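Local coordinates for protein neurotoxin (Clostridium botulinum, PDB 3N7L) that is the receptor-binding domain of a botulinum neurotoxin of serotype D/C and probably attaches the toxin to gangliosides on nerve cells, at residues E279-I283 and N306-D310; K262-V267 and L386-Y390; Y139-F143 and Y236-D240. All blocks are in the same frame, centred on the assembly; numbering follows the deposited sequence.

Contact 1: residues E279-I283 and N306-D310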
ATOM      1  N   GLU A 279     -15.211  11.705  -2.200  1.00 29.73           N
ATOM      2  CA  GLU A 279     -15.793  12.923  -2.738  1.00 27.27           C
ATOM      3  C   GLU A 279     -15.635  12.894  -4.257  1.00 25.89           C
ATOM      4  O   GLU A 279     -14.641  12.384  -4.777  1.00 24.15           O
ATOM      5  CB  GLU A 279     -15.096  14.148  -2.136  1.00 28.84           C
ATOM      6  CG  GLU A 279     -15.597  15.481  -2.663  1.00 32.30           C
ATOM      7  CD  GLU A 279     -15.257  16.644  -1.736  1.00 36.18           C
ATOM      8  OE1 GLU A 279     -14.236  16.560  -1.012  1.00 34.13           O
ATOM      9  OE2 GLU A 279     -16.011  17.646  -1.739  1.00 35.66           O
ATOM     10  N   GLY A 280     -16.627  13.416  -4.967  1.00 24.04           N
ATOM     11  CA  GLY A 280     -16.558  13.439  -6.413  1.00 23.19           C
ATOM     12  C   GLY A 280     -17.016  12.164  -7.095  1.00 21.08           C
ATOM     13  O   GLY A 280     -17.558  11.263  -6.465  1.00 19.25           O
ATOM     14  N   TYR A 281     -16.773  12.094  -8.397  1.00 20.90           N
ATOM     15  CA  TYR A 281     -17.166  10.948  -9.200  1.00 21.52           C
ATOM     16  C   TYR A 281     -16.177   9.797  -9.133  1.00 21.34           C
ATOM     17  O   TYR A 281     -14.969  10.002  -8.997  1.00 20.47           O
ATOM     18  CB  TYR A 281     -17.363  11.391 -10.652  1.00 20.59           C
ATOM     19  CG  TYR A 281     -18.405  12.475 -10.768  1.00 24.45           C
ATOM     20  CD1 TYR A 281     -18.140  13.659 -11.462  1.00 25.38           C
ATOM     21  CD2 TYR A 281     -19.641  12.341 -10.133  1.00 25.60           C
ATOM     22  CE1 TYR A 281     -19.080  14.687 -11.512  1.00 27.10           C
ATOM     23  CE2 TYR A 281     -20.588  13.361 -10.178  1.00 28.37           C
ATOM     24  CZ  TYR A 281     -20.301  14.530 -10.865  1.00 27.18           C
ATOM     25  OH  TYR A 281     -21.234  15.543 -10.888  1.00 30.76           O
ATOM     26  N   LYS A 282     -16.714   8.586  -9.227  1.00 19.91           N
ATOM     27  CA  LYS A 282     -15.916   7.375  -9.187  1.00 20.42           C
ATOM     28  C   LYS A 282     -15.762   6.816 -10.590  1.00 19.10           C
ATOM     29  O   LYS A 282     -16.576   7.077 -11.470  1.00 21.08           O
ATOM     30  CB  LYS A 282     -16.590   6.335  -8.285  1.00 21.85           C
ATOM     31  CG  LYS A 282     -16.524   6.694  -6.814  1.00 26.77           C
ATOM     32  CD  LYS A 282     -17.540   5.926  -5.981  1.00 31.44           C
ATOM     33  CE  LYS A 282     -18.909   6.574  -6.044  1.00 32.22           C
ATOM     34  NZ  LYS A 282     -19.864   5.920  -5.097  1.00 36.73           N
ATOM     35  N   ILE A 283     -14.704   6.051 -10.793  1.00 21.35           N
ATOM     36  CA  ILE A 283     -14.451   5.437 -12.084  1.00 21.52           C
ATOM     37  C   ILE A 283     -14.532   3.925 -11.925  1.00 20.91           C
ATOM     38  O   ILE A 283     -14.412   3.408 -10.815  1.00 18.17           O
ATOM     39  CB  ILE A 283     -13.028   5.836 -12.648  1.00 26.56           C
ATOM     40  CG1 ILE A 283     -11.905   5.411 -11.692  1.00 26.58           C
ATOM     41  CG2 ILE A 283     -12.951   7.330 -12.858  1.00 31.68           C
ATOM     42  CD1 ILE A 283     -11.559   3.912 -11.760  1.00 29.36           C
ATOM     43  N   ASN A 306     -15.024   3.903 -17.164  1.00 23.68           N
ATOM     44  CA  ASN A 306     -16.432   4.289 -17.158  1.00 24.44           C
ATOM     45  C   ASN A 306     -16.657   5.103 -15.887  1.00 24.45           C
ATOM     46  O   ASN A 306     -15.912   4.965 -14.919  1.00 23.80           O
ATOM     47  CB  ASN A 306     -17.337   3.048 -17.105  1.00 25.78           C
ATOM     48  CG  ASN A 306     -17.732   2.537 -18.476  1.00 26.97           C
ATOM     49  OD1 ASN A 306     -18.191   1.405 -18.613  1.00 31.07           O
ATOM     50  ND2 ASN A 306     -17.577   3.368 -19.492  1.00 26.91           N
ATOM     51  N   THR A 307     -17.676   5.954 -15.891  1.00 24.78           N
ATOM     52  CA  THR A 307     -18.006   6.733 -14.704  1.00 25.54           C
ATOM     53  C   THR A 307     -19.464   7.155 -14.738  1.00 24.92           C
ATOM     54  O   THR A 307     -19.968   7.590 -15.768  1.00 24.39           O
ATOM     55  CB  THR A 307     -17.122   7.994 -14.554  1.00 29.20           C
ATOM     56  OG1 THR A 307     -17.515   8.710 -13.371  1.00 31.39           O
ATOM     57  CG2 THR A 307     -17.253   8.906 -15.774  1.00 30.16           C
ATOM     58  N   THR A 308     -20.138   7.007 -13.604  1.00 24.93           N
ATOM     59  CA  THR A 308     -21.539   7.378 -13.490  1.00 28.55           C
ATOM     60  C   THR A 308     -21.615   8.758 -12.863  1.00 29.78           C
ATOM     61  O   THR A 308     -21.195   8.950 -11.725  1.00 29.05           O
ATOM     62  CB  THR A 308     -22.303   6.375 -12.603  1.00 28.79           C
ATOM     63  OG1 THR A 308     -22.250   5.076 -13.205  1.00 29.95           O
ATOM     64  CG2 THR A 308     -23.768   6.802 -12.437  1.00 29.61           C
ATOM     65  N   ILE A 309     -22.138   9.733 -13.597  1.00 32.46           N
ATOM     66  CA  ILE A 309     -22.218  11.070 -13.031  1.00 38.34           C
ATOM     67  C   ILE A 309     -23.561  11.301 -12.355  1.00 42.30           C
ATOM     68  O   ILE A 309     -23.642  11.312 -11.121  1.00 47.59           O
ATOM     69  CB  ILE A 309     -21.921  12.153 -14.092  1.00 36.00           C
ATOM     70  CG1 ILE A 309     -20.404  12.341 -14.225  1.00 36.01           C
ATOM     71  CG2 ILE A 309     -22.521  13.486 -13.672  1.00 32.92           C
ATOM     72  CD1 ILE A 309     -19.627  11.094 -14.505  1.00 34.12           C
ATOM     73  N   ASP A 310     -24.616  11.496 -13.128  1.00 43.66           N
ATOM     74  CA  ASP A 310     -25.918  11.678 -12.505  1.00 46.19           C
ATOM     75  C   ASP A 310     -26.523  10.292 -12.493  1.00 45.66           C
ATOM     76  O   ASP A 310     -26.292   9.501 -11.574  1.00 48.10           O
ATOM     77  CB  ASP A 310     -26.781  12.636 -13.326  1.00 50.05           C
ATOM     78  CG  ASP A 310     -26.624  14.082 -12.885  1.00 53.30           C
ATOM     79  OD1 ASP A 310     -25.470  14.550 -12.765  1.00 54.70           O
ATOM     80  OD2 ASP A 310     -27.658  14.752 -12.660  1.00 56.66           O
TER
HETATM   81  O   HOH W   1     -19.450   8.421  -9.741  1.00 25.10           O
HETATM   82  O   HOH W   2     -18.924   5.238 -11.388  1.00 26.55           O
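In the C-terminal, beta-trefoil half of the domain, the contact lies where 279-283 leads into strand 283-287, beside the end of its antiparallel neighbour, strand 302-308. Thr307 OG1 donates to Lys282 O at 2.7 Å, with the donor tilted 29° from the carbonyl plane. OG1 reaches that carbonyl because it stands anti to the backbone N of Thr307 (chi1 180°). Beside it, Ile283 CA approaches Asn306 O at 3.2 Å in a CA-H...O contact. Two waters bridge Lys282 and Thr308. One accepts from Lys282 N and donates to Thr308 O; the other donates to Lys282 O and accepts from Thr308 N, so Lys282 O is gripped by both a hydroxyl and a water. Past the waters, the Tyr281 ring packs on Ile309. Ile309 CG1 sits over the centre of one face of the Tyr281 ring, 3.8 Å from its centroid in a CH-pi contact, while Ile309 CG2 touches Tyr281 OH at 3.7 Å. The two side chains cross nearly at right angles. Lys261 of strand 257-262 touches both Tyr281 and Ile309, and strand 313-318 flanks 306-310 through Tyr314 and Gln313.

Contact 2: residues K262-V267 and L386-Y390. With SO4 (sulfate ion), chain B.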
ATOM      1  N   LYS A 262     -17.495  19.232 -16.043  1.00 23.53           N
ATOM      2  CA  LYS A 262     -18.079  20.480 -16.506  1.00 22.35           C
ATOM      3  C   LYS A 262     -18.114  20.375 -18.019  1.00 22.66           C
ATOM      4  O   LYS A 262     -17.074  20.325 -18.667  1.00 23.00           O
ATOM      5  CB  LYS A 262     -17.248  21.688 -16.082  1.00 23.29           C
ATOM      6  CG  LYS A 262     -17.917  22.997 -16.480  1.00 24.99           C
ATOM      7  CD  LYS A 262     -17.358  24.186 -15.733  1.00 26.87           C
ATOM      8  CE  LYS A 262     -18.148  25.442 -16.070  1.00 27.05           C
ATOM      9  NZ  LYS A 262     -17.632  26.611 -15.311  1.00 30.88           N
ATOM     10  N   GLY A 263     -19.313  20.331 -18.588  1.00 23.28           N
ATOM     11  CA  GLY A 263     -19.405  20.179 -20.026  1.00 24.79           C
ATOM     12  C   GLY A 263     -18.826  18.809 -20.359  1.00 24.57           C
ATOM     13  O   GLY A 263     -19.083  17.832 -19.649  1.00 25.94           O
ATOM     14  N   ASN A 264     -18.030  18.731 -21.418  1.00 24.45           N
ATOM     15  CA  ASN A 264     -17.420  17.464 -21.816  1.00 25.27           C
ATOM     16  C   ASN A 264     -16.179  17.147 -21.000  1.00 24.01           C
ATOM     17  O   ASN A 264     -15.690  16.015 -21.019  1.00 25.02           O
ATOM     18  CB  ASN A 264     -17.000  17.502 -23.287  1.00 28.37           C
ATOM     19  CG  ASN A 264     -18.172  17.603 -24.227  1.00 31.78           C
ATOM     20  OD1 ASN A 264     -19.070  16.765 -24.204  1.00 33.73           O
ATOM     21  ND2 ASN A 264     -18.172  18.634 -25.065  1.00 34.52           N
ATOM     22  N   GLY A 265     -15.670  18.142 -20.283  1.00 22.21           N
ATOM     23  CA  GLY A 265     -14.443  17.933 -19.541  1.00 20.62           C
ATOM     24  C   GLY A 265     -14.468  17.407 -18.120  1.00 21.96           C
ATOM     25  O   GLY A 265     -15.423  17.611 -17.360  1.00 21.74           O
ATOM     26  N   ILE A 266     -13.398  16.696 -17.782  1.00 20.63           N
ATOM     27  CA  ILE A 266     -13.191  16.185 -16.435  1.00 21.38           C
ATOM     28  C   ILE A 266     -12.352  17.293 -15.807  1.00 21.45           C
ATOM     29  O   ILE A 266     -11.343  17.703 -16.381  1.00 21.50           O
ATOM     30  CB  ILE A 266     -12.325  14.898 -16.407  1.00 20.62           C
ATOM     31  CG1 ILE A 266     -13.116  13.694 -16.924  1.00 20.40           C
ATOM     32  CG2 ILE A 266     -11.823  14.651 -14.982  1.00 19.56           C
ATOM     33  CD1 ILE A 266     -14.328  13.350 -16.078  1.00 24.10           C
ATOM     34  N   VAL A 267     -12.770  17.800 -14.654  1.00 21.57           N
ATOM     35  CA  VAL A 267     -12.004  18.843 -13.984  1.00 20.14           C
ATOM     36  C   VAL A 267     -11.778  18.405 -12.544  1.00 20.56           C
ATOM     37  O   VAL A 267     -12.589  17.664 -11.975  1.00 21.08           O
ATOM     38  CB  VAL A 267     -12.734  20.216 -13.990  1.00 20.79           C
ATOM     39  CG1 VAL A 267     -13.004  20.663 -15.418  1.00 20.16           C
ATOM     40  CG2 VAL A 267     -14.024  20.125 -13.198  1.00 24.83           C
ATOM     41  N   LEU A 386     -15.398  25.570 -20.775  1.00 22.41           N
ATOM     42  CA  LEU A 386     -16.126  24.310 -20.626  1.00 22.80           C
ATOM     43  C   LEU A 386     -17.568  24.595 -20.218  1.00 24.65           C
ATOM     44  O   LEU A 386     -17.850  25.581 -19.526  1.00 24.38           O
ATOM     45  CB  LEU A 386     -15.474  23.414 -19.561  1.00 21.67           C
ATOM     46  CG  LEU A 386     -14.128  22.746 -19.873  1.00 21.97           C
ATOM     47  CD1 LEU A 386     -13.597  22.048 -18.625  1.00 21.44           C
ATOM     48  CD2 LEU A 386     -14.292  21.754 -21.017  1.00 20.15           C
ATOM     49  N   GLY A 387     -18.478  23.731 -20.659  1.00 26.31           N
ATOM     50  CA  GLY A 387     -19.881  23.889 -20.323  1.00 27.80           C
ATOM     51  C   GLY A 387     -20.478  25.229 -20.716  1.00 28.59           C
ATOM     52  O   GLY A 387     -20.407  25.641 -21.876  1.00 26.60           O
ATOM     53  N   ASP A 388     -21.060  25.918 -19.742  1.00 29.32           N
ATOM     54  CA  ASP A 388     -21.676  27.206 -20.007  1.00 32.09           C
ATOM     55  C   ASP A 388     -20.706  28.390 -20.034  1.00 31.64           C
ATOM     56  O   ASP A 388     -21.145  29.540 -20.063  1.00 32.30           O
ATOM     57  CB  ASP A 388     -22.804  27.468 -19.003  1.00 37.43           C
ATOM     58  CG  ASP A 388     -22.306  27.592 -17.577  1.00 43.16           C
ATOM     59  OD1 ASP A 388     -23.154  27.726 -16.666  1.00 47.30           O
ATOM     60  OD2 ASP A 388     -21.073  27.559 -17.363  1.00 47.18           O
ATOM     61  N   ASP A 389     -19.398  28.126 -20.024  1.00 30.28           N
ATOM     62  CA  ASP A 389     -18.423  29.217 -20.096  1.00 28.84           C
ATOM     63  C   ASP A 389     -18.697  29.942 -21.403  1.00 29.24           C
ATOM     64  O   ASP A 389     -18.836  29.303 -22.449  1.00 26.49           O
ATOM     65  CB  ASP A 389     -16.986  28.699 -20.125  1.00 27.40           C
ATOM     66  CG  ASP A 389     -16.523  28.189 -18.787  1.00 27.90           C
ATOM     67  OD1 ASP A 389     -17.164  28.527 -17.771  1.00 25.07           O
ATOM     68  OD2 ASP A 389     -15.507  27.462 -18.754  1.00 28.54           O
ATOM     69  N   TYR A 390     -18.758  31.269 -21.357  1.00 28.70           N
ATOM     70  CA  TYR A 390     -19.044  32.030 -22.567  1.00 29.95           C
ATOM     71  C   TYR A 390     -18.142  33.233 -22.806  1.00 29.27           C
ATOM     72  O   TYR A 390     -17.382  33.258 -23.776  1.00 29.81           O
ATOM     73  CB  TYR A 390     -20.512  32.478 -22.551  1.00 31.78           C
ATOM     74  CG  TYR A 390     -20.980  33.104 -23.844  1.00 35.08           C
ATOM     75  CD1 TYR A 390     -20.944  34.484 -24.030  1.00 34.92           C
ATOM     76  CD2 TYR A 390     -21.448  32.308 -24.892  1.00 37.72           C
ATOM     77  CE1 TYR A 390     -21.361  35.061 -25.228  1.00 37.26           C
ATOM     78  CE2 TYR A 390     -21.868  32.875 -26.096  1.00 39.33           C
ATOM     79  CZ  TYR A 390     -21.822  34.250 -26.256  1.00 39.15           C
ATOM     80  OH  TYR A 390     -22.234  34.809 -27.441  1.00 41.89           O
TER
HETATM   81  S   SO4 B1301     -18.361  33.300 -18.307  1.00 34.83           S
HETATM   82  O1  SO4 B1301     -18.056  34.567 -17.637  1.00 37.99           O
HETATM   83  O2  SO4 B1301     -19.450  33.506 -19.277  1.00 38.04           O
HETATM   84  O3  SO4 B1301     -18.780  32.283 -17.309  1.00 35.27           O
HETATM   85  O4  SO4 B1301     -17.144  32.831 -19.000  1.00 34.72           O
HETATM   86  O   HOH W   3     -17.719  21.482 -22.647  1.00 32.73           O
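Lys262 and Leu386 carry the contact between two type II' beta turns, Lys262 to Gly265 and Leu386 to Asp389, which meet at Gly263 and Gly387. The lysine chain is extended throughout, a chi1 of -176° setting CG opposite the backbone N, and runs obliquely past Leu386, its CG 4.0 Å from Leu386 CB and its CE 3.5 Å from Leu386 O. This course delivers Lys262 NZ to Asp389 OD1 at 3.2 Å, a salt bridge on the syn side of the carboxylate, 30° out of its plane. Asp388 OD2, 4.1 Å from Lys262 NZ, is too far for a salt bridge but probably adds to the negative field around the ammonium. The Leu386 branches reach the first turn and its strand: CD1 meets Val267 CG1 tip to tip at 3.5 Å, and CD2 lies against Gly265 N.

In the second shell, Asp389 OD2 accepts from Leu386 N at 2.8 Å; the bond is nearly straight at the hydrogen (176°), but N comes from above the carboxylate plane. Tyr396 OH is hydrogen-bonded to both Lys262 NZ and Asp389 OD2, joining the two ends of the ion pair. A water accepting from Asn264 N and Gly387 N links the turns. Beyond them, Tyr390 N donates to sulfate O2 at 3.1 Å; His394, Trp391 and Phe392 also bind this ion, probably from the crystallisation liquor. The first turn connects hairpin strands 257-262 and 265-270; the second begins the loop joining strands 373-384 and 394-402, the latter supplying Tyr396, which touches Val267 and Leu386.

Contact 3: residues Y139-F143 and Y236-D240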
ATOM      1  N   TYR A 139      -2.153   6.211   7.392  1.00 22.87           N
ATOM      2  CA  TYR A 139      -1.242   5.324   6.677  1.00 24.36           C
ATOM      3  C   TYR A 139      -1.932   3.955   6.691  1.00 23.30           C
ATOM      4  O   TYR A 139      -1.594   3.089   7.493  1.00 23.25           O
ATOM      5  CB  TYR A 139       0.097   5.257   7.413  1.00 24.64           C
ATOM      6  CG  TYR A 139       1.228   4.707   6.583  1.00 24.59           C
ATOM      7  CD1 TYR A 139       2.002   5.546   5.779  1.00 26.66           C
ATOM      8  CD2 TYR A 139       1.524   3.346   6.596  1.00 26.48           C
ATOM      9  CE1 TYR A 139       3.052   5.038   5.007  1.00 26.92           C
ATOM     10  CE2 TYR A 139       2.566   2.827   5.830  1.00 26.74           C
ATOM     11  CZ  TYR A 139       3.327   3.674   5.041  1.00 28.93           C
ATOM     12  OH  TYR A 139       4.364   3.152   4.301  1.00 30.99           O
ATOM     13  N   ASN A 140      -2.903   3.765   5.798  1.00 22.97           N
ATOM     14  CA  ASN A 140      -3.673   2.526   5.771  1.00 23.52           C
ATOM     15  C   ASN A 140      -3.311   1.545   4.665  1.00 24.13           C
ATOM     16  O   ASN A 140      -4.122   0.696   4.280  1.00 24.48           O
ATOM     17  CB  ASN A 140      -5.159   2.878   5.688  1.00 23.11           C
ATOM     18  CG  ASN A 140      -5.499   4.108   6.505  1.00 22.26           C
ATOM     19  OD1 ASN A 140      -5.109   4.217   7.667  1.00 22.43           O
ATOM     20  ND2 ASN A 140      -6.221   5.039   5.904  1.00 21.90           N
ATOM     21  N   LYS A 141      -2.087   1.645   4.171  1.00 22.75           N
ATOM     22  CA  LYS A 141      -1.644   0.772   3.102  1.00 23.09           C
ATOM     23  C   LYS A 141      -0.794  -0.401   3.584  1.00 23.09           C
ATOM     24  O   LYS A 141      -0.256  -0.396   4.691  1.00 22.57           O
ATOM     25  CB  LYS A 141      -0.849   1.590   2.078  1.00 25.81           C
ATOM     26  CG  LYS A 141       0.427   2.210   2.629  1.00 27.20           C
ATOM     27  CD  LYS A 141       0.973   3.307   1.705  1.00 32.04           C
ATOM     28  CE  LYS A 141       0.015   4.502   1.621  1.00 34.48           C
ATOM     29  NZ  LYS A 141       0.461   5.562   0.661  1.00 34.47           N
ATOM     30  N   TRP A 142      -0.698  -1.419   2.742  1.00 21.75           N
ATOM     31  CA  TRP A 142       0.132  -2.567   3.050  1.00 20.34           C
ATOM     32  C   TRP A 142       1.577  -2.082   2.972  1.00 20.61           C
ATOM     33  O   TRP A 142       1.915  -1.297   2.083  1.00 18.44           O
ATOM     34  CB  TRP A 142      -0.044  -3.659   1.990  1.00 19.81           C
ATOM     35  CG  TRP A 142      -1.149  -4.636   2.226  1.00 18.62           C
ATOM     36  CD1 TRP A 142      -2.341  -4.708   1.559  1.00 16.94           C
ATOM     37  CD2 TRP A 142      -1.132  -5.737   3.142  1.00 17.83           C
ATOM     38  NE1 TRP A 142      -3.061  -5.789   1.997  1.00 18.86           N
ATOM     39  CE2 TRP A 142      -2.344  -6.440   2.969  1.00 17.24           C
ATOM     40  CE3 TRP A 142      -0.207  -6.197   4.091  1.00 15.13           C
ATOM     41  CZ2 TRP A 142      -2.659  -7.585   3.710  1.00 18.45           C
ATOM     42  CZ3 TRP A 142      -0.515  -7.329   4.830  1.00 16.01           C
ATOM     43  CH2 TRP A 142      -1.736  -8.015   4.635  1.00 20.52           C
ATOM     44  N   PHE A 143       2.423  -2.519   3.899  1.00 19.12           N
ATOM     45  CA  PHE A 143       3.833  -2.166   3.834  1.00 18.40           C
ATOM     46  C   PHE A 143       4.667  -3.334   4.347  1.00 19.33           C
ATOM     47  O   PHE A 143       4.194  -4.154   5.140  1.00 19.36           O
ATOM     48  CB  PHE A 143       4.143  -0.832   4.562  1.00 17.67           C
ATOM     49  CG  PHE A 143       3.902  -0.839   6.042  1.00 17.48           C
ATOM     50  CD1 PHE A 143       4.963  -0.996   6.930  1.00 19.58           C
ATOM     51  CD2 PHE A 143       2.627  -0.612   6.559  1.00 18.71           C
ATOM     52  CE1 PHE A 143       4.762  -0.919   8.309  1.00 19.03           C
ATOM     53  CE2 PHE A 143       2.414  -0.536   7.938  1.00 19.58           C
ATOM     54  CZ  PHE A 143       3.483  -0.688   8.813  1.00 19.90           C
ATOM     55  N   TYR A 236      -4.600   1.990  -4.067  1.00 17.70           N
ATOM     56  CA  TYR A 236      -3.864   2.841  -3.129  1.00 19.26           C
ATOM     57  C   TYR A 236      -3.422   2.188  -1.814  1.00 18.88           C
ATOM     58  O   TYR A 236      -2.391   2.560  -1.246  1.00 16.49           O
ATOM     59  CB  TYR A 236      -4.684   4.103  -2.830  1.00 19.66           C
ATOM     60  CG  TYR A 236      -3.913   5.218  -2.150  1.00 23.04           C
ATOM     61  CD1 TYR A 236      -2.789   5.785  -2.750  1.00 22.57           C
ATOM     62  CD2 TYR A 236      -4.341   5.743  -0.930  1.00 25.81           C
ATOM     63  CE1 TYR A 236      -2.114   6.851  -2.162  1.00 26.12           C
ATOM     64  CE2 TYR A 236      -3.673   6.810  -0.330  1.00 25.20           C
ATOM     65  CZ  TYR A 236      -2.563   7.359  -0.951  1.00 25.08           C
ATOM     66  OH  TYR A 236      -1.911   8.422  -0.377  1.00 27.82           O
ATOM     67  N   TRP A 237      -4.189   1.217  -1.330  1.00 19.86           N
ATOM     68  CA  TRP A 237      -3.854   0.563  -0.068  1.00 19.48           C
ATOM     69  C   TRP A 237      -2.968  -0.668  -0.266  1.00 19.99           C
ATOM     70  O   TRP A 237      -2.572  -1.314   0.703  1.00 20.95           O
ATOM     71  CB  TRP A 237      -5.138   0.171   0.673  1.00 20.79           C
ATOM     72  CG  TRP A 237      -6.112   1.318   0.858  1.00 22.39           C
ATOM     73  CD1 TRP A 237      -7.450   1.308   0.579  1.00 20.48           C
ATOM     74  CD2 TRP A 237      -5.820   2.625   1.372  1.00 21.88           C
ATOM     75  NE1 TRP A 237      -8.009   2.528   0.886  1.00 21.31           N
ATOM     76  CE2 TRP A 237      -7.033   3.353   1.375  1.00 21.25           C
ATOM     77  CE3 TRP A 237      -4.652   3.252   1.830  1.00 22.52           C
ATOM     78  CZ2 TRP A 237      -7.111   4.680   1.821  1.00 23.83           C
ATOM     79  CZ3 TRP A 237      -4.731   4.572   2.274  1.00 23.70           C
ATOM     80  CH2 TRP A 237      -5.955   5.270   2.265  1.00 23.83           C
ATOM     81  N   GLY A 238      -2.662  -0.994  -1.517  1.00 19.98           N
ATOM     82  CA  GLY A 238      -1.815  -2.142  -1.775  1.00 19.52           C
ATOM     83  C   GLY A 238      -2.523  -3.433  -2.139  1.00 21.19           C
ATOM     84  O   GLY A 238      -1.860  -4.455  -2.313  1.00 21.85           O
ATOM     85  N   ASN A 239      -3.853  -3.416  -2.228  1.00 20.36           N
ATOM     86  CA  ASN A 239      -4.599  -4.620  -2.612  1.00 21.94           C
ATOM     87  C   ASN A 239      -4.507  -4.714  -4.132  1.00 21.37           C
ATOM     88  O   ASN A 239      -4.188  -3.727  -4.790  1.00 21.53           O
ATOM     89  CB  ASN A 239      -6.082  -4.509  -2.236  1.00 23.34           C
ATOM     90  CG  ASN A 239      -6.302  -4.254  -0.759  1.00 28.68           C
ATOM     91  OD1 ASN A 239      -5.827  -5.003   0.088  1.00 30.11           O
ATOM     92  ND2 ASN A 239      -7.043  -3.192  -0.446  1.00 32.63           N
ATOM     93  N   ASP A 240      -4.797  -5.883  -4.697  1.00 21.74           N
ATOM     94  CA  ASP A 240      -4.753  -6.024  -6.154  1.00 21.22           C
ATOM     95  C   ASP A 240      -5.821  -5.127  -6.783  1.00 20.04           C
ATOM     96  O   ASP A 240      -6.965  -5.107  -6.326  1.00 20.61           O
ATOM     97  CB  ASP A 240      -5.028  -7.471  -6.581  1.00 21.95           C
ATOM     98  CG  ASP A 240      -3.974  -8.443  -6.088  1.00 26.08           C
ATOM     99  OD1 ASP A 240      -2.873  -7.997  -5.697  1.00 26.04           O
ATOM    100  OD2 ASP A 240      -4.252  -9.662  -6.109  1.00 28.35           O
TER
HETATM  101  O   HOH W   4      -0.298   4.039  -2.052  1.00 25.70           O
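Trp237 lies alongside Asn140, its indole presenting one face to Asn140 CB, which is 4.1 Å from the centroid of the six-membered ring in a CH-pi contact. Asn140 ND2 stands above the same face, 3.7 Å from Trp237 CH2, the amide plane turned 53° from the ring. That amide is held from its own side of the interface: OD1 accepts from Lys83 N and Trp84 N, and ND2 donates to Ala137 O. Tyr236 CD2 lies against the opposite face of the indole, offset toward the rim. Lys141 passes the tryptophan backbone, its CA 3.3 Å from Trp237 O, and bends at chi3 (65°) to bring NZ close to the Tyr236 ring. Lys141 NZ makes an off-centre cation-pi contact 4.4 Å from the Tyr236 centroid. NZ also donates to Asp357 O and to a water that in turn donates to Tyr236 O. The interface joins the lectin-like N-terminal half of the domain to the beta-trefoil C-terminal half: 139-143 leads into strand 143-150, while 236-240 belongs to the loop before strand 246-251. The direct backbone bond across it runs from Trp142 N to Trp237 O, 2.8 Å long. Trp142 turns its indole edge to Asn239, ring and amide nearly perpendicular, and Trp142 NE1 makes a weak hydrogen bond to Asn239 OD1 at 3.5 Å. Trp142 also touches Arg80, Trp204 and Arg206 of the N-terminal half.

The centre of contact 3 lies about 2 Å from the centre of the chain, and this contact joins the two halves of the domain; contacts 1 and 2 belong wholly to the trefoil half, their centres about 23 and 34 Å from that of the chain. Four of the seven touching residues in contact 3 are buried and none is exposed, and aromatic rings dominate its chemistry. Contact 1 relies on a threonine hydroxyl, bridging waters and a single tyrosine face, whereas contact 2, the outermost, combines a salt bridge with aliphatic packing. Contact 1 is nested along the chain inside the loop closed by contact 2, and strand 257-262 serves both, flanking 279-283 and leading into the hairpin turn of 262-267.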